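Local coordinates for protein inorganic pyrophosphatase (Anaplasma phagocytophilum, PDB 3LD3) that probably hydrolyses inorganic pyrophosphate to two phosphate ions with the help of magnesium, working as a homohexamer, at residues 38-43 against 79-84; 69-74 against 156-161; 110-115 against 128-133; 143-148 against 175-180. One frame throughout, in Å; residues are numbered along the deposited sequence.

Interaction 1 (38-43 against 79-84); sequences NVVIEV and FIPNTI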
loop_
_atom_site.group_PDB
_atom_site.type_symbol
_atom_site.label_atom_id
_atom_site.label_comp_id
_atom_site.label_asym_id
_atom_site.label_seq_id
_atom_site.Cartn_x
_atom_site.Cartn_y
_atom_site.Cartn_z
ATOM N N ASN A 38 -28.183 3.428 -1.188
ATOM C CA ASN A 38 -26.966 3.471 -1.992
ATOM C C ASN A 38 -26.085 4.641 -1.568
ATOM O O ASN A 38 -26.569 5.764 -1.350
ATOM C CB ASN A 38 -27.308 3.630 -3.486
ATOM C CG ASN A 38 -28.126 2.510 -4.034
ATOM O OD1 ASN A 38 -28.027 1.373 -3.562
ATOM N ND2 ASN A 38 -28.934 2.792 -5.090
ATOM N N VAL A 39 -24.779 4.383 -1.489
ATOM C CA VAL A 39 -23.793 5.402 -1.188
ATOM C C VAL A 39 -22.725 5.339 -2.275
ATOM O O VAL A 39 -22.154 4.292 -2.501
ATOM C CB VAL A 39 -23.168 5.217 0.211
ATOM C CG1 VAL A 39 -22.082 6.300 0.492
ATOM C CG2 VAL A 39 -24.298 5.270 1.298
ATOM N N VAL A 40 -22.471 6.482 -2.900
ATOM C CA VAL A 40 -21.350 6.661 -3.825
ATOM C C VAL A 40 -20.171 7.123 -2.972
ATOM O O VAL A 40 -20.240 8.195 -2.351
ATOM C CB VAL A 40 -21.672 7.713 -4.911
ATOM C CG1 VAL A 40 -20.440 7.987 -5.809
ATOM C CG2 VAL A 40 -22.845 7.300 -5.756
ATOM N N ILE A 41 -19.115 6.315 -2.927
ATOM C CA ILE A 41 -17.938 6.583 -2.113
ATOM C C ILE A 41 -17.104 7.669 -2.769
ATOM O O ILE A 41 -16.861 7.642 -3.992
ATOM C CB ILE A 41 -17.101 5.296 -1.846
ATOM C CG1 ILE A 41 -17.925 4.253 -1.096
ATOM C CG2 ILE A 41 -15.791 5.608 -1.071
ATOM C CD1 ILE A 41 -18.534 4.786 0.243
ATOM N N GLU A 42 -16.729 8.645 -1.960
ATOM C CA GLU A 42 -15.792 9.704 -2.369
ATOM C C GLU A 42 -14.416 9.543 -1.758
ATOM O O GLU A 42 -13.411 9.887 -2.416
ATOM C CB GLU A 42 -16.373 11.083 -2.017
ATOM C CG GLU A 42 -17.607 11.391 -2.890
ATOM C CD GLU A 42 -18.334 12.636 -2.452
ATOM O OE1 GLU A 42 -18.550 12.742 -1.237
ATOM O OE2 GLU A 42 -18.682 13.470 -3.316
ATOM N N VAL A 43 -14.342 9.099 -0.504
ATOM C CA VAL A 43 -13.074 8.912 0.181
ATOM C C VAL A 43 -13.031 7.539 0.825
ATOM O O VAL A 43 -13.963 7.156 1.581
ATOM C CB VAL A 43 -12.813 10.007 1.286
ATOM C CG1 VAL A 43 -11.466 9.772 1.988
ATOM C CG2 VAL A 43 -12.839 11.416 0.683
ATOM N N PHE A 79 -21.827 9.872 -0.341
ATOM C CA PHE A 79 -23.169 10.458 -0.329
ATOM C C PHE A 79 -24.264 9.581 -0.932
ATOM O O PHE A 79 -24.009 8.704 -1.767
ATOM C CB PHE A 79 -23.154 11.822 -1.042
ATOM C CG PHE A 79 -23.009 11.713 -2.533
ATOM C CD1 PHE A 79 -24.111 11.727 -3.366
ATOM C CD2 PHE A 79 -21.744 11.565 -3.108
ATOM C CE1 PHE A 79 -23.974 11.611 -4.740
ATOM C CE2 PHE A 79 -21.609 11.426 -4.492
ATOM C CZ PHE A 79 -22.707 11.453 -5.308
ATOM N N ILE A 80 -25.497 9.817 -0.491
ATOM C CA ILE A 80 -26.657 9.136 -1.058
ATOM C C ILE A 80 -27.152 9.919 -2.267
ATOM O O ILE A 80 -27.565 11.093 -2.147
ATOM C CB ILE A 80 -27.823 8.993 -0.031
ATOM C CG1 ILE A 80 -27.353 8.373 1.288
ATOM C CG2 ILE A 80 -28.931 8.170 -0.652
ATOM C CD1 ILE A 80 -28.428 8.373 2.399
ATOM N N PRO A 81 -27.103 9.309 -3.456
ATOM C CA PRO A 81 -27.651 10.002 -4.625
ATOM C C PRO A 81 -29.129 10.364 -4.497
ATOM O O PRO A 81 -29.890 9.643 -3.854
ATOM C CB PRO A 81 -27.472 8.975 -5.761
ATOM C CG PRO A 81 -26.387 8.097 -5.327
ATOM C CD PRO A 81 -26.554 7.981 -3.817
ATOM N N ASN A 82 -29.519 11.478 -5.108
ATOM C CA ASN A 82 -30.921 11.849 -5.182
ATOM C C ASN A 82 -31.515 12.167 -3.818
ATOM O O ASN A 82 -32.657 11.768 -3.527
ATOM C CB ASN A 82 -31.743 10.728 -5.802
ATOM C CG ASN A 82 -32.015 10.950 -7.196
ATOM O OD1 ASN A 82 -31.092 11.182 -7.985
ATOM N ND2 ASN A 82 -33.298 10.898 -7.559
ATOM N N THR A 83 -30.716 12.839 -2.998
ATOM C CA THR A 83 -31.148 13.325 -1.706
ATOM C C THR A 83 -30.799 14.807 -1.565
ATOM O O THR A 83 -29.809 15.286 -2.134
ATOM C CB THR A 83 -30.558 12.512 -0.531
ATOM O OG1 THR A 83 -29.125 12.561 -0.540
ATOM C CG2 THR A 83 -31.051 11.081 -0.583
ATOM N N ILE A 84 -31.638 15.529 -0.827
ATOM C CA ILE A 84 -31.333 16.911 -0.442
ATOM C C ILE A 84 -31.473 17.060 1.067
ATOM O O ILE A 84 -32.580 17.093 1.578
ATOM C CB ILE A 84 -32.230 17.934 -1.165
ATOM C CG1 ILE A 84 -32.016 17.866 -2.669
ATOM C CG2 ILE A 84 -31.896 19.372 -0.688
ATOM C CD1 ILE A 84 -32.955 18.741 -3.462
#

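Interaction 2 (69-74 against 156-161); sequences TAMYYP and ISHFFS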
loop_
_atom_site.group_PDB
_atom_site.type_symbol
_atom_site.label_atom_id
_atom_site.label_comp_id
_atom_site.label_asym_id
_atom_site.label_seq_id
_atom_site.Cartn_x
_atom_site.Cartn_y
_atom_site.Cartn_z
ATOM N N THR A 69 -4.836 19.135 8.112
ATOM C CA THR A 69 -4.591 18.437 9.353
ATOM C C THR A 69 -4.124 17.010 9.043
ATOM O O THR A 69 -4.446 16.459 7.956
ATOM C CB THR A 69 -5.839 18.413 10.204
ATOM O OG1 THR A 69 -6.978 17.970 9.439
ATOM C CG2 THR A 69 -6.127 19.897 10.744
ATOM N N ALA A 70 -3.372 16.435 9.973
ATOM C CA ALA A 70 -2.823 15.075 9.813
ATOM C C ALA A 70 -3.864 14.097 10.324
ATOM O O ALA A 70 -3.679 13.410 11.360
ATOM C CB ALA A 70 -1.500 14.914 10.532
ATOM N N MET A 71 -5.023 14.114 9.659
ATOM C CA MET A 71 -6.167 13.256 10.019
ATOM C C MET A 71 -6.570 12.434 8.797
ATOM O O MET A 71 -6.161 12.742 7.694
ATOM C CB MET A 71 -7.356 14.072 10.545
ATOM C CG MET A 71 -6.934 14.945 11.699
ATOM S SD MET A 71 -8.229 15.714 12.655
ATOM C CE MET A 71 -8.717 14.399 13.730
ATOM N N TYR A 72 -7.360 11.399 9.006
ATOM C CA TYR A 72 -7.828 10.561 7.885
ATOM C C TYR A 72 -9.267 10.193 8.176
ATOM O O TYR A 72 -9.672 10.084 9.344
ATOM C CB TYR A 72 -6.911 9.304 7.686
ATOM C CG TYR A 72 -6.986 8.339 8.836
ATOM C CD1 TYR A 72 -7.948 7.345 8.880
ATOM C CD2 TYR A 72 -6.070 8.413 9.890
ATOM C CE1 TYR A 72 -8.054 6.465 9.948
ATOM C CE2 TYR A 72 -6.145 7.558 10.969
ATOM C CZ TYR A 72 -7.136 6.569 11.017
ATOM O OH TYR A 72 -7.282 5.716 12.122
ATOM N N TYR A 73 -10.056 9.988 7.116
ATOM C CA TYR A 73 -11.456 9.562 7.301
ATOM C C TYR A 73 -11.519 8.184 7.965
ATOM O O TYR A 73 -10.960 7.224 7.455
ATOM C CB TYR A 73 -12.186 9.584 5.958
ATOM C CG TYR A 73 -12.611 10.985 5.568
ATOM C CD1 TYR A 73 -13.915 11.426 5.839
ATOM C CD2 TYR A 73 -11.716 11.870 4.978
ATOM C CE1 TYR A 73 -14.316 12.728 5.504
ATOM C CE2 TYR A 73 -12.092 13.181 4.648
ATOM C CZ TYR A 73 -13.408 13.587 4.926
ATOM O OH TYR A 73 -13.759 14.866 4.577
ATOM N N PRO A 74 -12.222 8.074 9.110
ATOM C CA PRO A 74 -12.213 6.798 9.847
ATOM C C PRO A 74 -13.128 5.697 9.289
ATOM O O PRO A 74 -13.118 4.546 9.776
ATOM C CB PRO A 74 -12.629 7.221 11.246
ATOM C CG PRO A 74 -13.481 8.414 11.070
ATOM C CD PRO A 74 -12.805 9.159 9.911
ATOM N N ILE A 156 -14.872 9.251 15.645
ATOM C CA ILE A 156 -15.627 9.952 14.609
ATOM C C ILE A 156 -15.980 11.363 15.057
ATOM O O ILE A 156 -15.777 12.313 14.297
ATOM C CB ILE A 156 -16.893 9.177 14.193
ATOM C CG1 ILE A 156 -16.495 7.840 13.571
ATOM C CG2 ILE A 156 -17.736 9.999 13.247
ATOM C CD1 ILE A 156 -17.736 6.917 13.306
ATOM N N SER A 157 -16.513 11.507 16.282
ATOM C CA SER A 157 -16.827 12.828 16.837
ATOM C C SER A 157 -15.570 13.710 16.854
ATOM O O SER A 157 -15.610 14.884 16.484
ATOM C CB SER A 157 -17.391 12.724 18.259
ATOM O OG SER A 157 -18.593 11.971 18.332
ATOM N N HIS A 158 -14.460 13.128 17.301
ATOM C CA HIS A 158 -13.178 13.822 17.365
ATOM C C HIS A 158 -12.727 14.296 15.960
ATOM O O HIS A 158 -12.282 15.454 15.765
ATOM C CB HIS A 158 -12.161 12.894 18.048
ATOM C CG HIS A 158 -10.783 13.442 18.141
ATOM N ND1 HIS A 158 -9.931 13.475 17.061
ATOM C CD2 HIS A 158 -10.103 13.989 19.181
ATOM C CE1 HIS A 158 -8.778 14.002 17.430
ATOM N NE2 HIS A 158 -8.870 14.356 18.709
ATOM N N PHE A 159 -12.844 13.410 14.972
ATOM C CA PHE A 159 -12.483 13.751 13.605
ATOM C C PHE A 159 -13.211 15.020 13.125
ATOM O O PHE A 159 -12.601 15.933 12.603
ATOM C CB PHE A 159 -12.727 12.560 12.658
ATOM C CG PHE A 159 -12.430 12.858 11.209
ATOM C CD1 PHE A 159 -11.131 12.760 10.714
ATOM C CD2 PHE A 159 -13.435 13.293 10.352
ATOM C CE1 PHE A 159 -10.835 13.081 9.370
ATOM C CE2 PHE A 159 -13.148 13.613 9.017
ATOM C CZ PHE A 159 -11.857 13.495 8.525
ATOM N N PHE A 160 -14.531 15.047 13.251
ATOM C CA PHE A 160 -15.277 16.182 12.740
ATOM C C PHE A 160 -15.046 17.426 13.606
ATOM O O PHE A 160 -15.058 18.549 13.084
ATOM C CB PHE A 160 -16.758 15.820 12.579
ATOM C CG PHE A 160 -16.991 14.913 11.396
ATOM C CD1 PHE A 160 -16.855 15.421 10.114
ATOM C CD2 PHE A 160 -17.196 13.561 11.570
ATOM C CE1 PHE A 160 -16.986 14.588 8.999
ATOM C CE2 PHE A 160 -17.342 12.734 10.474
ATOM C CZ PHE A 160 -17.257 13.254 9.193
ATOM N N SER A 161 -14.750 17.208 14.885
ATOM C CA SER A 161 -14.458 18.319 15.806
ATOM C C SER A 161 -13.174 19.055 15.445
ATOM O O SER A 161 -13.074 20.276 15.682
ATOM C CB SER A 161 -14.380 17.832 17.259
ATOM O OG SER A 161 -15.647 17.494 17.781
#

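Interaction 3 (110-115 against 128-133); sequences RPVGVL and LAVPAT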
loop_
_atom_site.group_PDB
_atom_site.type_symbol
_atom_site.label_atom_id
_atom_site.label_comp_id
_atom_site.label_asym_id
_atom_site.label_seq_id
_atom_site.Cartn_x
_atom_site.Cartn_y
_atom_site.Cartn_z
ATOM N N ARG A 110 -26.790 -0.143 5.254
ATOM C CA ARG A 110 -27.855 -0.027 6.236
ATOM C C ARG A 110 -27.457 1.060 7.219
ATOM O O ARG A 110 -26.438 0.907 7.881
ATOM C CB ARG A 110 -27.951 -1.291 7.080
ATOM C CG ARG A 110 -28.490 -2.485 6.468
ATOM C CD ARG A 110 -28.856 -3.450 7.613
ATOM N NE ARG A 110 -27.706 -4.131 8.236
ATOM C CZ ARG A 110 -27.306 -3.958 9.498
ATOM N NH1 ARG A 110 -27.850 -3.063 10.263
ATOM N NH2 ARG A 110 -26.319 -4.681 9.977
ATOM N N PRO A 111 -28.234 2.155 7.318
ATOM C CA PRO A 111 -27.949 3.175 8.350
ATOM C C PRO A 111 -28.084 2.626 9.759
ATOM O O PRO A 111 -29.066 1.898 10.064
ATOM C CB PRO A 111 -29.018 4.245 8.107
ATOM C CG PRO A 111 -29.489 4.003 6.730
ATOM C CD PRO A 111 -29.391 2.536 6.499
ATOM N N VAL A 112 -27.143 2.974 10.621
ATOM C CA VAL A 112 -27.185 2.535 12.022
ATOM C C VAL A 112 -27.226 3.693 13.026
ATOM O O VAL A 112 -27.447 3.463 14.228
ATOM C CB VAL A 112 -26.049 1.538 12.405
ATOM C CG1 VAL A 112 -26.132 0.274 11.523
ATOM C CG2 VAL A 112 -24.625 2.191 12.386
ATOM N N GLY A 113 -27.047 4.915 12.555
ATOM C CA GLY A 113 -27.085 6.066 13.441
ATOM C C GLY A 113 -26.732 7.317 12.686
ATOM O O GLY A 113 -26.465 7.303 11.471
ATOM N N VAL A 114 -26.745 8.420 13.394
ATOM C CA VAL A 114 -26.387 9.687 12.797
ATOM C C VAL A 114 -25.750 10.582 13.841
ATOM O O VAL A 114 -26.228 10.634 14.979
ATOM C CB VAL A 114 -27.598 10.329 12.114
ATOM C CG1 VAL A 114 -28.804 10.422 13.061
ATOM C CG2 VAL A 114 -27.221 11.648 11.500
ATOM N N LEU A 115 -24.661 11.242 13.452
ATOM C CA LEU A 115 -23.995 12.177 14.330
ATOM C C LEU A 115 -24.457 13.553 13.914
ATOM O O LEU A 115 -24.196 14.003 12.791
ATOM C CB LEU A 115 -22.475 12.061 14.224
ATOM C CG LEU A 115 -21.646 12.934 15.145
ATOM C CD1 LEU A 115 -21.998 12.696 16.629
ATOM C CD2 LEU A 115 -20.123 12.693 14.851
ATOM N N LEU A 128 -24.067 7.279 9.897
ATOM C CA LEU A 128 -23.191 6.130 10.029
ATOM C C LEU A 128 -23.896 4.859 9.565
ATOM O O LEU A 128 -25.023 4.594 9.956
ATOM C CB LEU A 128 -22.731 5.941 11.471
ATOM C CG LEU A 128 -21.740 4.806 11.764
ATOM C CD1 LEU A 128 -20.379 5.003 11.033
ATOM C CD2 LEU A 128 -21.483 4.600 13.297
ATOM N N ALA A 129 -23.227 4.101 8.694
ATOM C CA ALA A 129 -23.822 2.900 8.101
ATOM C C ALA A 129 -22.819 1.736 8.052
ATOM O O ALA A 129 -21.593 1.931 8.144
ATOM C CB ALA A 129 -24.370 3.205 6.683
ATOM N N VAL A 130 -23.355 0.532 7.888
ATOM C CA VAL A 130 -22.561 -0.664 7.658
ATOM C C VAL A 130 -23.062 -1.284 6.361
ATOM O O VAL A 130 -24.165 -0.957 5.907
ATOM C CB VAL A 130 -22.624 -1.659 8.824
ATOM C CG1 VAL A 130 -22.041 -1.039 10.156
ATOM C CG2 VAL A 130 -24.050 -2.162 9.086
ATOM N N PRO A 131 -22.270 -2.163 5.732
ATOM C CA PRO A 131 -22.771 -2.788 4.499
ATOM C C PRO A 131 -24.064 -3.562 4.741
ATOM O O PRO A 131 -24.261 -4.113 5.828
ATOM C CB PRO A 131 -21.643 -3.741 4.124
ATOM C CG PRO A 131 -20.431 -3.160 4.757
ATOM C CD PRO A 131 -20.912 -2.625 6.050
ATOM N N ALA A 132 -24.939 -3.564 3.748
ATOM C CA ALA A 132 -26.092 -4.459 3.738
ATOM C C ALA A 132 -25.620 -5.899 3.926
ATOM O O ALA A 132 -24.538 -6.282 3.508
ATOM C CB ALA A 132 -26.865 -4.315 2.436
ATOM N N THR A 133 -26.464 -6.718 4.547
ATOM C CA THR A 133 -26.065 -8.098 4.825
ATOM C C THR A 133 -25.719 -8.915 3.555
ATOM O O THR A 133 -24.864 -9.781 3.636
ATOM C CB THR A 133 -27.096 -8.810 5.741
ATOM O OG1 THR A 133 -28.393 -8.690 5.156
ATOM C CG2 THR A 133 -27.093 -8.187 7.158
#

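Interaction 4 (143-148 against 175-180); sequences VNYSDL and GCWQDA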
loop_
_atom_site.group_PDB
_atom_site.type_symbol
_atom_site.label_atom_id
_atom_site.label_comp_id
_atom_site.label_asym_id
_atom_site.label_seq_id
_atom_site.Cartn_x
_atom_site.Cartn_y
_atom_site.Cartn_z
ATOM N N VAL A 143 -26.803 -2.978 14.770
ATOM C CA VAL A 143 -28.098 -2.396 14.365
ATOM C C VAL A 143 -28.207 -0.902 14.658
ATOM O O VAL A 143 -28.821 -0.162 13.896
ATOM C CB VAL A 143 -29.286 -3.104 15.007
ATOM C CG1 VAL A 143 -30.554 -2.781 14.201
ATOM C CG2 VAL A 143 -29.054 -4.627 15.073
ATOM N N ASN A 144 -27.600 -0.474 15.772
ATOM C CA ASN A 144 -27.528 0.930 16.133
ATOM C C ASN A 144 -26.079 1.261 16.378
ATOM O O ASN A 144 -25.274 0.373 16.671
ATOM C CB ASN A 144 -28.341 1.250 17.409
ATOM C CG ASN A 144 -29.826 1.249 17.154
ATOM O OD1 ASN A 144 -30.364 2.155 16.524
ATOM N ND2 ASN A 144 -30.506 0.208 17.632
ATOM N N TYR A 145 -25.762 2.544 16.266
ATOM C CA TYR A 145 -24.402 3.051 16.459
ATOM C C TYR A 145 -23.822 2.582 17.795
ATOM O O TYR A 145 -22.633 2.329 17.908
ATOM C CB TYR A 145 -24.392 4.591 16.382
ATOM C CG TYR A 145 -25.047 5.229 17.580
ATOM C CD1 TYR A 145 -24.302 5.517 18.735
ATOM C CD2 TYR A 145 -26.398 5.508 17.595
ATOM C CE1 TYR A 145 -24.887 6.036 19.847
ATOM C CE2 TYR A 145 -27.006 6.059 18.723
ATOM C CZ TYR A 145 -26.243 6.324 19.842
ATOM O OH TYR A 145 -26.845 6.871 20.953
ATOM N N SER A 146 -24.683 2.450 18.809
ATOM C CA SER A 146 -24.261 2.067 20.142
ATOM C C SER A 146 -23.847 0.599 20.244
ATOM O O SER A 146 -23.316 0.190 21.257
ATOM C CB SER A 146 -25.378 2.375 21.134
ATOM O OG SER A 146 -26.620 1.927 20.650
ATOM N N ASP A 147 -24.044 -0.191 19.182
ATOM C CA ASP A 147 -23.513 -1.555 19.139
ATOM C C ASP A 147 -22.005 -1.570 18.764
ATOM O O ASP A 147 -21.358 -2.619 18.828
ATOM C CB ASP A 147 -24.297 -2.393 18.126
ATOM C CG ASP A 147 -25.780 -2.558 18.516
ATOM O OD1 ASP A 147 -26.008 -2.734 19.721
ATOM O OD2 ASP A 147 -26.668 -2.502 17.634
ATOM N N LEU A 148 -21.484 -0.438 18.313
ATOM C CA LEU A 148 -20.046 -0.309 18.008
ATOM C C LEU A 148 -19.284 0.217 19.218
ATOM O O LEU A 148 -19.896 0.832 20.083
ATOM C CB LEU A 148 -19.822 0.628 16.838
ATOM C CG LEU A 148 -20.395 0.125 15.503
ATOM C CD1 LEU A 148 -20.474 1.282 14.523
ATOM C CD2 LEU A 148 -19.549 -1.027 14.983
ATOM N N GLY A 175 -22.568 17.623 17.883
ATOM C CA GLY A 175 -23.615 17.287 18.843
ATOM C C GLY A 175 -23.584 15.834 19.281
ATOM O O GLY A 175 -22.522 15.254 19.489
ATOM N N CYS A 176 -24.756 15.227 19.407
ATOM C CA CYS A 176 -24.844 13.875 19.919
ATOM C C CYS A 176 -25.167 12.888 18.808
ATOM O O CYS A 176 -25.626 13.279 17.748
ATOM C CB CYS A 176 -25.914 13.800 20.987
ATOM S SG CYS A 176 -25.475 14.813 22.397
ATOM N N TRP A 177 -24.920 11.619 19.099
ATOM C CA TRP A 177 -25.362 10.519 18.250
ATOM C C TRP A 177 -26.864 10.310 18.435
ATOM O O TRP A 177 -27.393 10.445 19.567
ATOM C CB TRP A 177 -24.628 9.242 18.647
ATOM C CG TRP A 177 -23.198 9.218 18.204
ATOM C CD1 TRP A 177 -22.091 9.503 18.945
ATOM C CD2 TRP A 177 -22.732 8.839 16.909
ATOM N NE1 TRP A 177 -20.958 9.357 18.183
ATOM C CE2 TRP A 177 -21.316 8.946 16.926
ATOM C CE3 TRP A 177 -23.364 8.430 15.738
ATOM C CZ2 TRP A 177 -20.538 8.671 15.817
ATOM C CZ3 TRP A 177 -22.581 8.152 14.624
ATOM C CH2 TRP A 177 -21.179 8.256 14.687
ATOM N N GLN A 178 -27.552 10.004 17.344
ATOM C CA GLN A 178 -28.938 9.507 17.388
ATOM C C GLN A 178 -29.002 8.163 16.699
ATOM O O GLN A 178 -28.090 7.807 15.930
ATOM C CB GLN A 178 -29.870 10.502 16.734
ATOM C CG GLN A 178 -29.735 11.890 17.362
ATOM C CD GLN A 178 -30.740 12.885 16.836
ATOM O OE1 GLN A 178 -31.300 12.720 15.749
ATOM N NE2 GLN A 178 -30.964 13.945 17.607
ATOM N N ASP A 179 -30.069 7.428 16.990
ATOM C CA ASP A 179 -30.147 5.997 16.696
ATOM C C ASP A 179 -30.486 5.737 15.222
ATOM O O ASP A 179 -30.690 6.670 14.431
ATOM C CB ASP A 179 -31.120 5.275 17.652
ATOM C CG ASP A 179 -32.550 5.778 17.552
ATOM O OD1 ASP A 179 -32.911 6.495 16.584
ATOM O OD2 ASP A 179 -33.360 5.410 18.451
ATOM N N ALA A 180 -30.519 4.469 14.849
ATOM C CA ALA A 180 -30.806 4.096 13.458
ATOM C C ALA A 180 -32.154 4.645 12.956
ATOM O O ALA A 180 -32.266 5.130 11.826
ATOM C CB ALA A 180 -30.737 2.589 13.287
#

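Interaction 1 (38-43 against 79-84)
Over one face of the Phe79 ring lies Val40 CB, 4.2 Å from the ring centroid and 28° off the ring normal, which makes a CH-pi contact. The Glu42 carboxylate comes to the same ring obliquely, Glu42 OE2 standing 3.6 Å from Phe79 CD2, with the carboxylate and ring planes 58° apart. Phe79 holds CG between its backbone N and carbonyl carbon (chi1 72°), a rotation that lays the ring alongside the Val40 side chain, the two pointing the same way. Of the two methyls of Val40, CG1 leans on the ring and CG2 meets Pro81 CG at 3.7 Å. In the backbone, Val40 and Phe79 form an antiparallel hydrogen-bonded pair. Val40 N gives to Phe79 O at 2.9 Å, and Phe79 N returns a bond to Val40 O at 3.1 Å. Past this pair the ladder stops, because Pro81 has no N-H to offer. Within the loop, Thr83 OG1 bonds to Ile80 O at 2.7 Å and also to Val91 N. The chemistry is therefore mixed. Asn38 O is buried with no conventional hydrogen-bond partner in the model, and across this contact it meets carbon: Ile80 CA at 3.4 Å, in a CA-H...O contact, and Pro81 CD at 3.3 Å. Glu42 OE2 accepts from Phe54 N, a bond that probably offsets the cost of burying the carboxylate beside the ring. Phe79 in turn lies next to Asp92, a predicted magnesium ligand; the contact is thus consistent with a second-shell wall of the active site.

Interaction 2 (69-74 against 156-161)
Aromatic contacts come first: Phe159 directs its ring edge at the face of Tyr73, an edge-to-face pair with centroids 4.8 Å apart and planes inclined at 54°. Phe159 CZ stands over the centre of the Tyr73 ring. Setting CG of Phe159 opposite the backbone N (chi1 178°) sends the ring out from the helix into the loop. On one face of Phe159, Pro74 CD makes a CH-pi contact, 4.1 Å from the centroid and only 16° off the normal. Sulfur adds an oblique Met-aromatic contact, Met71 SD lying 5.4 Å from the Phe159 centroid.

Among the aliphatic contacts, Met71 CB meets Phe159 CE1 at 3.8 Å, and Pro74 CG reaches Ile156 CG1 at 4.0 Å. A bend at the last torsion of Met71 carries its methyl to the edge of the imidazole, with Met71 CE 3.7 Å from His158 ND1. One carbonyl also borders the Phe159 ring: Tyr72 O lies 3.2 Å from Phe159 CE1, obliquely. The polar end of His158 is engaged elsewhere, NE2 bonding to Phe162 O of a neighbouring subunit, whose Met71 meets Met71 of this chain.

Helix 150-162 thus packs its Phe159 side on the loop between strands 61-66 and 76-79, where Tyr73 adjoins Lys51, predicted to bind the substrate. Ile156, which also touches Pro74, and Phe160 lean on strands 92-95, 106-119 and 172-179.

Interaction 3 (110-115 against 128-133)
Leu128 O receives two backbone N-H groups from the facing strand. Val112 N reaches it at 2.7 Å, in the carbonyl plane and nearly straight (174° at the hydrogen), whereas Gly113 N adds a weak, bent bond of 3.3 Å. Two consecutive residues opposite one define a classic beta bulge, and the register accordingly shifts by one between Pro111 and Gly113. On the Gly113 side the ladder resumes with Leu128 N giving to Gly113 O at 2.9 Å. On the other side Arg110 and Val130 form a hydrogen-bonded pair, whose Arg110 N to Val130 O bond is 2.8 Å long and runs nearly along the C=O axis. Between that pair and the bulge, Pro111, which lacks an N-H, sits opposite Ala129 in a non-hydrogen-bonded pair.

Val112 spreads its methyls over two residues, CG2 touching Leu128 CG at 3.9 Å and CG1 touching Val130 CG2 at 4.0 Å. The Arg110 chain, bent at chi3 (-76°), folds back to put one guanidinium face on the Val130 methyl, Arg110 NH2 3.5 Å from Val130 CG2; Arg110 NH1 bonds to Ile142 O.

The strands run antiparallel, their axes at 151°, as the two arms of the hairpin 106-119 and 122-131. Ala129 bonds onward to strand 92-95 and Val114 to strand 172-179. Leu128 packs on helix 150-162, while Pro111 and Val114 face helix 180-195.

Interaction 4 (143-148 against 175-180)
Tyr145 and Trp177 meet because Tyr145 CG sits between its backbone N and carbonyl carbon (chi1 71°), while Trp177 CG turns opposite its carbonyl carbon (chi1 -74°). The tyrosine ring then covers the start of the tryptophan side chain: Trp177 CB lies over its face in a CH-pi contact, 3.6 Å from the Tyr145 centroid. The rings themselves are nearly parallel, at 15°, but slid apart with little overlap; the centroid of the Trp177 five-membered ring lies 5.0 Å from that of Tyr145. Ser146 CB lies over the opposite face of Tyr145, and Asp179 CA comes to its edge, in plane.

The polar link is one straight bond. Asn144 OD1 accepts from Ala180 N at 2.9 Å, in the carbonyl plane, and Ala180 CB lies 3.4 Å from Val143 O. The Asn144 backbone is itself held, since Asp147 OD2 accepts from both Val143 N and Asn144 N, each at 2.9 Å.

Ala180 opens helix 180-195, with Asp179 as its N-cap. Asn144 OD1 takes the N-H of Ala180, the first residue of the helix, while Asp179 OD1 takes that of Ser182: a strand-to-helix junction capped from within and from Asn144, just before the 3-10 turn 145-147.

How the interactions relate
From the N terminus, the first of the four contacts to open is interaction 1, at strand 37-41; it closes a loop back from 79-84 and joins this strand, which lies between 76-79 and 106-119, to the former. The loop at 69-74 lies inside that span, and its partner helix lies far beyond it, so interactions 1 and 2 cross; they touch where Val43 meets Tyr73. Interaction 3, a hairpin, closes within the long loop of interaction 2. Interaction 4 follows it in series and crosses interaction 2, whose helix lies between its two segments. Interactions 1, 3 and 4 share one sheet, while Ile156 of interaction 2 packs on Leu115, Leu128 and Trp177.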